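Side-chain contacts in 26.7 kDa salivary protein (Phlebotomus duboscqi, PDB 6MT7), which binds and sequesters cysteinyl leukotrienes and a thromboxane A2 analogue, blunting the host's response to the blood-feeding sand fly: residues Asp111-Thr114 with Gly118-Lys121; Trp13-Cys18 with Tyr32-Pro37. One frame throughout, in Å; residues are numbered along the deposited sequence.

Contact 1: Asp111-Thr114 with Gly118-Lys121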
loop_
_atom_site.group_PDB
_atom_site.type_symbol
_atom_site.label_atom_id
_atom_site.label_comp_id
_atom_site.label_asym_id
_atom_site.label_seq_id
_atom_site.Cartn_x
_atom_site.Cartn_y
_atom_site.Cartn_z
ATOM N N ASP A 111 -14.998 -6.575 -12.030
ATOM C CA ASP A 111 -15.595 -5.965 -10.839
ATOM C C ASP A 111 -14.536 -5.623 -9.800
ATOM O O ASP A 111 -14.647 -4.612 -9.098
ATOM C CB ASP A 111 -16.627 -6.899 -10.208
ATOM C CG ASP A 111 -17.972 -6.860 -10.908
ATOM O OD1 ASP A 111 -18.238 -5.927 -11.696
ATOM O OD2 ASP A 111 -18.770 -7.778 -10.662
ATOM N N LEU A 112 -13.515 -6.469 -9.666
ATOM C CA LEU A 112 -12.427 -6.156 -8.745
ATOM C C LEU A 112 -11.636 -4.946 -9.223
ATOM O O LEU A 112 -11.255 -4.091 -8.416
ATOM C CB LEU A 112 -11.513 -7.369 -8.583
ATOM C CG LEU A 112 -12.093 -8.452 -7.665
ATOM C CD1 LEU A 112 -11.269 -9.730 -7.804
ATOM C CD2 LEU A 112 -12.097 -7.963 -6.226
ATOM N N ARG A 113 -11.377 -4.854 -10.531
ATOM C CA ARG A 113 -10.707 -3.665 -11.046
ATOM C C ARG A 113 -11.547 -2.416 -10.800
ATOM O O ARG A 113 -11.013 -1.356 -10.442
ATOM C CB ARG A 113 -10.390 -3.844 -12.534
ATOM C CG ARG A 113 -9.359 -4.945 -12.765
ATOM C CD ARG A 113 -9.002 -5.099 -14.241
ATOM N NE ARG A 113 -8.406 -3.876 -14.764
ATOM C CZ ARG A 113 -8.055 -3.706 -16.030
ATOM N NH1 ARG A 113 -8.243 -4.690 -16.894
ATOM N NH2 ARG A 113 -7.513 -2.561 -16.427
ATOM N N THR A 114 -12.872 -2.529 -10.943
ATOM C CA THR A 114 -13.732 -1.387 -10.634
ATOM C C THR A 114 -13.617 -1.000 -9.161
ATOM O O THR A 114 -13.436 0.174 -8.823
ATOM C CB THR A 114 -15.191 -1.704 -10.976
ATOM O OG1 THR A 114 -15.324 -2.001 -12.378
ATOM C CG2 THR A 114 -16.087 -0.510 -10.621
ATOM N N GLY A 118 -8.627 -0.176 -10.568
ATOM C CA GLY A 118 -7.680 -0.804 -11.463
ATOM C C GLY A 118 -8.000 -0.579 -12.927
ATOM O O GLY A 118 -7.508 -1.298 -13.798
ATOM N N ILE A 119 -8.827 0.425 -13.202
ATOM C CA ILE A 119 -9.172 0.836 -14.557
ATOM C C ILE A 119 -8.717 2.278 -14.719
ATOM O O ILE A 119 -8.992 3.114 -13.853
ATOM C CB ILE A 119 -10.681 0.693 -14.821
ATOM C CG1 ILE A 119 -11.079 -0.783 -14.762
ATOM C CG2 ILE A 119 -11.059 1.295 -16.167
ATOM C CD1 ILE A 119 -12.524 -1.011 -14.406
ATOM N N LYS A 120 -8.010 2.562 -15.817
ATOM C CA LYS A 120 -7.381 3.872 -15.980
ATOM C C LYS A 120 -8.399 4.999 -15.868
ATOM O O LYS A 120 -8.159 5.997 -15.179
ATOM C CB LYS A 120 -6.649 3.936 -17.320
ATOM C CG LYS A 120 -6.069 5.298 -17.642
ATOM C CD LYS A 120 -5.494 5.319 -19.052
ATOM C CE LYS A 120 -5.207 6.735 -19.514
ATOM N NZ LYS A 120 -4.112 7.357 -18.721
ATOM N N LYS A 121 -9.553 4.856 -16.531
ATOM C CA LYS A 121 -10.550 5.922 -16.494
ATOM C C LYS A 121 -11.022 6.190 -15.069
ATOM O O LYS A 121 -11.132 7.350 -14.655
ATOM C CB LYS A 121 -11.734 5.574 -17.395
ATOM C CG LYS A 121 -12.830 6.641 -17.399
ATOM C CD LYS A 121 -13.908 6.344 -18.433
ATOM C CE LYS A 121 -14.907 7.490 -18.540
ATOM N NZ LYS A 121 -15.823 7.548 -17.370
#
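Arg-113 reaches from the last turn of helix 109-115 to the backbone of Gly-118 and holds its carbonyl oxygen with two nitrogens of the same guanidinium. Arg-113 NE and NH2 each stand 2.9 Å from Gly-118 O, a side-on grip in which the oxygen sits almost in the plane of the group. The carbonyl sees the two donors differently: NH2 comes in its plane, whereas NE stands above that plane, clear of a lone pair. Both bonds are moderately bent, at 148° for NE and 144° for NH2, as expected when one acceptor serves two neighbouring N-H groups. A bend at chi3 (62°) in an otherwise extended chain turns the guanidinium edge to the oxygen. Arginine suits this place because its broad planar head can share one acceptor between two donors.

The same two residues are also joined through their backbones, Gly-118 N donating to Arg-113 O at 2.7 Å. Arg-113 CA and Gly-118 CA are 4.2 Å apart, a closeness eased by the lack of a side chain on glycine.

Ile-119 adds an apolar contact beside the polar grip. Ile-119 CG1 lies 3.8 Å from Arg-113 CB, against the aliphatic root of the arginine, and Ile-119 CD1 comes 3.6 Å from Thr-114 OG1, the two side chains running side by side. The threonine hydroxyl is turned back along its own helix, where it hydrogen-bonds to Asn-110 O.

Ile-119 occupies the N-cap position of helix 120-128, and the contact spans the short surface turn between that helix and helix 109-115. On the pocket side, Leu-112 packs on Phe-104 and Phe-105 of helix 94-106 and touches the bound Triton fragment, while Thr-114 O accepts a hydrogen bond from Arg-75.

Contact 2: Trp13-Cys18 with Tyr32-Pro37. With TRT (fragment of triton X-100), chain C.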
loop_
_atom_site.group_PDB
_atom_site.type_symbol
_atom_site.label_atom_id
_atom_site.label_comp_id
_atom_site.label_asym_id
_atom_site.label_seq_id
_atom_site.Cartn_x
_atom_site.Cartn_y
_atom_site.Cartn_z
ATOM N N TRP A 13 -0.611 2.672 -4.787
ATOM C CA TRP A 13 0.616 2.493 -4.017
ATOM C C TRP A 13 0.839 1.030 -3.661
ATOM O O TRP A 13 1.968 0.531 -3.743
ATOM C CB TRP A 13 0.600 3.349 -2.745
ATOM C CG TRP A 13 1.819 3.106 -1.909
ATOM C CD1 TRP A 13 3.061 3.648 -2.086
ATOM C CD2 TRP A 13 1.924 2.218 -0.786
ATOM N NE1 TRP A 13 3.933 3.153 -1.140
ATOM C CE2 TRP A 13 3.257 2.274 -0.332
ATOM C CE3 TRP A 13 1.016 1.380 -0.126
ATOM C CZ2 TRP A 13 3.704 1.532 0.751
ATOM C CZ3 TRP A 13 1.462 0.648 0.956
ATOM C CH2 TRP A 13 2.798 0.727 1.380
ATOM N N ALA A 14 -0.227 0.316 -3.286
ATOM C CA ALA A 14 -0.085 -1.096 -2.933
ATOM C C ALA A 14 0.385 -1.924 -4.128
ATOM O O ALA A 14 1.326 -2.723 -4.010
ATOM C CB ALA A 14 -1.411 -1.639 -2.386
ATOM N N PHE A 15 -0.255 -1.752 -5.293
ATOM C CA PHE A 15 0.179 -2.492 -6.478
ATOM C C PHE A 15 1.630 -2.176 -6.821
ATOM O O PHE A 15 2.451 -3.076 -7.043
ATOM C CB PHE A 15 -0.700 -2.152 -7.682
ATOM C CG PHE A 15 -2.116 -2.620 -7.567
ATOM C CD1 PHE A 15 -2.418 -3.967 -7.395
ATOM C CD2 PHE A 15 -3.153 -1.706 -7.672
ATOM C CE1 PHE A 15 -3.743 -4.389 -7.312
ATOM C CE2 PHE A 15 -4.473 -2.120 -7.590
ATOM C CZ PHE A 15 -4.770 -3.452 -7.405
ATOM N N ARG A 16 1.963 -0.895 -6.884
ATOM C CA ARG A 16 3.281 -0.511 -7.374
ATOM C C ARG A 16 4.377 -0.919 -6.401
ATOM O O ARG A 16 5.433 -1.416 -6.816
ATOM C CB ARG A 16 3.312 0.993 -7.631
ATOM C CG ARG A 16 2.367 1.446 -8.756
ATOM C CD ARG A 16 2.937 1.114 -10.147
ATOM N NE ARG A 16 4.222 1.772 -10.373
ATOM C CZ ARG A 16 5.321 1.142 -10.784
ATOM N NH1 ARG A 16 5.287 -0.163 -11.024
ATOM N NH2 ARG A 16 6.457 1.813 -10.958
ATOM N N THR A 17 4.144 -0.730 -5.102
ATOM C CA THR A 17 5.148 -1.119 -4.115
ATOM C C THR A 17 5.422 -2.615 -4.181
ATOM O O THR A 17 6.587 -3.047 -4.164
ATOM C CB THR A 17 4.678 -0.700 -2.722
ATOM O OG1 THR A 17 4.615 0.730 -2.678
ATOM C CG2 THR A 17 5.617 -1.210 -1.616
ATOM N N CYS A 18 4.364 -3.419 -4.281
ATOM C CA CYS A 18 4.555 -4.861 -4.360
ATOM C C CYS A 18 5.228 -5.283 -5.662
ATOM O O CYS A 18 5.995 -6.255 -5.667
ATOM C CB CYS A 18 3.205 -5.552 -4.181
ATOM S SG CYS A 18 2.661 -5.310 -2.473
ATOM N N TYR A 32 0.825 -6.962 -15.124
ATOM C CA TYR A 32 0.423 -5.684 -15.706
ATOM C C TYR A 32 -0.891 -5.796 -16.464
ATOM O O TYR A 32 -1.629 -4.807 -16.562
ATOM C CB TYR A 32 1.485 -5.165 -16.666
ATOM C CG TYR A 32 2.587 -4.337 -16.048
ATOM C CD1 TYR A 32 3.148 -4.663 -14.829
ATOM C CD2 TYR A 32 3.101 -3.237 -16.735
ATOM C CE1 TYR A 32 4.194 -3.893 -14.291
ATOM C CE2 TYR A 32 4.116 -2.473 -16.210
ATOM C CZ TYR A 32 4.667 -2.805 -14.997
ATOM O OH TYR A 32 5.689 -2.025 -14.493
ATOM N N ARG A 33 -1.184 -6.960 -17.044
ATOM C CA ARG A 33 -2.453 -7.143 -17.741
ATOM C C ARG A 33 -3.428 -7.982 -16.926
ATOM O O ARG A 33 -4.286 -8.662 -17.494
ATOM C CB ARG A 33 -2.244 -7.728 -19.144
ATOM C CG ARG A 33 -1.476 -9.038 -19.266
ATOM C CD ARG A 33 -1.345 -9.409 -20.744
ATOM N NE ARG A 33 -0.390 -10.484 -20.983
ATOM C CZ ARG A 33 0.176 -10.758 -22.159
ATOM N NH1 ARG A 33 -0.109 -10.031 -23.240
ATOM N NH2 ARG A 33 1.031 -11.764 -22.258
ATOM N N TRP A 34 -3.308 -7.921 -15.594
ATOM C CA TRP A 34 -4.297 -8.490 -14.673
ATOM C C TRP A 34 -4.420 -9.996 -14.872
ATOM O O TRP A 34 -5.518 -10.558 -14.894
ATOM C CB TRP A 34 -5.644 -7.783 -14.815
ATOM C CG TRP A 34 -5.518 -6.373 -14.323
ATOM C CD1 TRP A 34 -5.057 -5.292 -15.024
ATOM C CD2 TRP A 34 -5.787 -5.911 -13.003
ATOM N NE1 TRP A 34 -5.057 -4.177 -14.220
ATOM C CE2 TRP A 34 -5.489 -4.534 -12.971
ATOM C CE3 TRP A 34 -6.258 -6.529 -11.840
ATOM C CZ2 TRP A 34 -5.660 -3.763 -11.825
ATOM C CZ3 TRP A 34 -6.419 -5.760 -10.701
ATOM C CH2 TRP A 34 -6.115 -4.395 -10.701
ATOM N N ASN A 35 -3.271 -10.643 -15.025
ATOM C CA ASN A 35 -3.163 -12.092 -15.089
ATOM C C ASN A 35 -2.198 -12.521 -13.996
ATOM O O ASN A 35 -1.101 -11.966 -13.894
ATOM C CB ASN A 35 -2.667 -12.541 -16.470
ATOM C CG ASN A 35 -2.493 -14.039 -16.570
ATOM O OD1 ASN A 35 -3.221 -14.799 -15.931
ATOM N ND2 ASN A 35 -1.529 -14.478 -17.372
ATOM N N LEU A 36 -2.599 -13.507 -13.183
ATOM C CA LEU A 36 -1.847 -13.901 -11.994
ATOM C C LEU A 36 -1.483 -15.375 -12.101
ATOM O O LEU A 36 -2.202 -16.237 -11.574
ATOM C CB LEU A 36 -2.649 -13.642 -10.719
ATOM C CG LEU A 36 -3.029 -12.189 -10.452
ATOM C CD1 LEU A 36 -3.866 -12.111 -9.178
ATOM C CD2 LEU A 36 -1.799 -11.303 -10.340
ATOM N N PRO A 37 -0.373 -15.702 -12.760
ATOM C CA PRO A 37 -0.028 -17.111 -12.979
ATOM C C PRO A 37 0.318 -17.838 -11.691
ATOM O O PRO A 37 0.667 -17.247 -10.667
ATOM C CB PRO A 37 1.198 -17.039 -13.907
ATOM C CG PRO A 37 1.129 -15.664 -14.538
ATOM C CD PRO A 37 0.554 -14.794 -13.453
HETATM C C25 TRT C . 3.039 0.615 -14.811
HETATM O O24 TRT C . 1.914 0.503 -13.945
HETATM C C23 TRT C . 1.389 -0.822 -13.861
HETATM C C22 TRT C . 0.468 -0.865 -12.649
HETATM O O21 TRT C . -0.276 -2.081 -12.570
HETATM C C20 TRT C . -1.156 -1.994 -11.455
HETATM C C19 TRT C . -2.089 -3.191 -11.449
HETATM O O18 TRT C . -1.458 -4.268 -10.761
HETATM C C17 TRT C . -1.591 -5.456 -11.515
HETATM C C16 TRT C . -2.613 -6.376 -10.878
HETATM O O15 TRT C . -2.035 -7.104 -9.789
HETATM C C12 TRT C . -2.869 -7.661 -8.836
HETATM C C13 TRT C . -4.180 -7.996 -9.156
HETATM C C14 TRT C . -5.025 -8.557 -8.191
HETATM C C11 TRT C . -2.403 -7.884 -7.546
HETATM C C10 TRT C . -3.241 -8.445 -6.587
HETATM C C9 TRT C . -4.553 -8.783 -6.895
HETATM C C6 TRT C . -5.427 -9.376 -5.828
HETATM C C8 TRT C . -5.480 -10.874 -6.104
HETATM C C7 TRT C . -4.773 -9.184 -4.464
HETATM C C5 TRT C . -6.863 -8.812 -5.921
HETATM C C1 TRT C . -7.239 -7.373 -5.496
HETATM C C2 TRT C . -6.259 -6.280 -5.907
HETATM C C4 TRT C . -8.576 -7.052 -6.149
HETATM C C3 TRT C . -7.478 -7.231 -3.999
HETATM O O HOH W 1 6.388 -2.544 -12.160
#
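A detergent fragment and a water lie between much of the two segments, which touch directly chiefly where Phe-15 meets Trp-34. Phe-15 CZ is 3.7 Å from Trp-34 CH2 in an offset edge-to-face pair, the tryptophan edge toward the phenylalanine face, with the ring planes at 75°. This near-perpendicular setting leaves both rings able to wall the ligand: TRT C16 lies over one face of the indole, and TRT C19 over a face of Phe-15. The phenylalanine rim also meets the branched alkyl head, Phe-15 CE1 standing 3.4 Å from TRT C2. The branched apolar end of Leu-36 matches that head, with Leu-36 CD1 3.7 Å from TRT C8.

Trp-34 has positive phi (61°) as the C-prime residue of the Schellman motif that ends helix 28-32, Asn-35 N bonding to Glu-30 O and Trp-34 N to Trp-31 O. Glycine is most often found there; the tryptophan instead gives the pocket a broad flat wall. Its partner in this PBP/GOBP (odorant-binding) fold is helix 8-21, which the Cys-18–Cys-48 disulfide ties to helix 40-52.

Along the ether tail, Tyr-32 covers TRT C23 with the centre of its ring. Tyr-32 OH and Arg-16 NH1 are 4.0 Å apart and are joined through a water. The water oxygen is 2.9 Å from Arg-16 NH1, lies in the guanidinium plane and sits at the edge of the Tyr-32 ring. The arginine's bend at chi2 (-76°) brings CD beside the tail, and that at chi3 turns the guanidinium onward to its partners; NE donates to Thr-230 O, and NH1 also bonds to Gln-19 OE1.

From the N terminus, contact 2 comes first: residues 32-37 return to helix 8-21 across the ligand, closing a loop that contains helix 28-32. Only after helices 40-52 and 94-106 does contact 1 follow, closing the much shorter turn between helices 109-115 and 120-128. The two loops are in series, neither enclosing nor crossing the other, yet they meet in space at Trp-34. Arg-113 makes a cation-pi contact with this indole, and Gly-118 CA lies 3.6 Å from Trp-34 CZ2. This packing joins the loop after helix 28-32 to the turn before helix 120-128; by similarity, Trp-34 and Gly-118 probably both bind leukotriene C4.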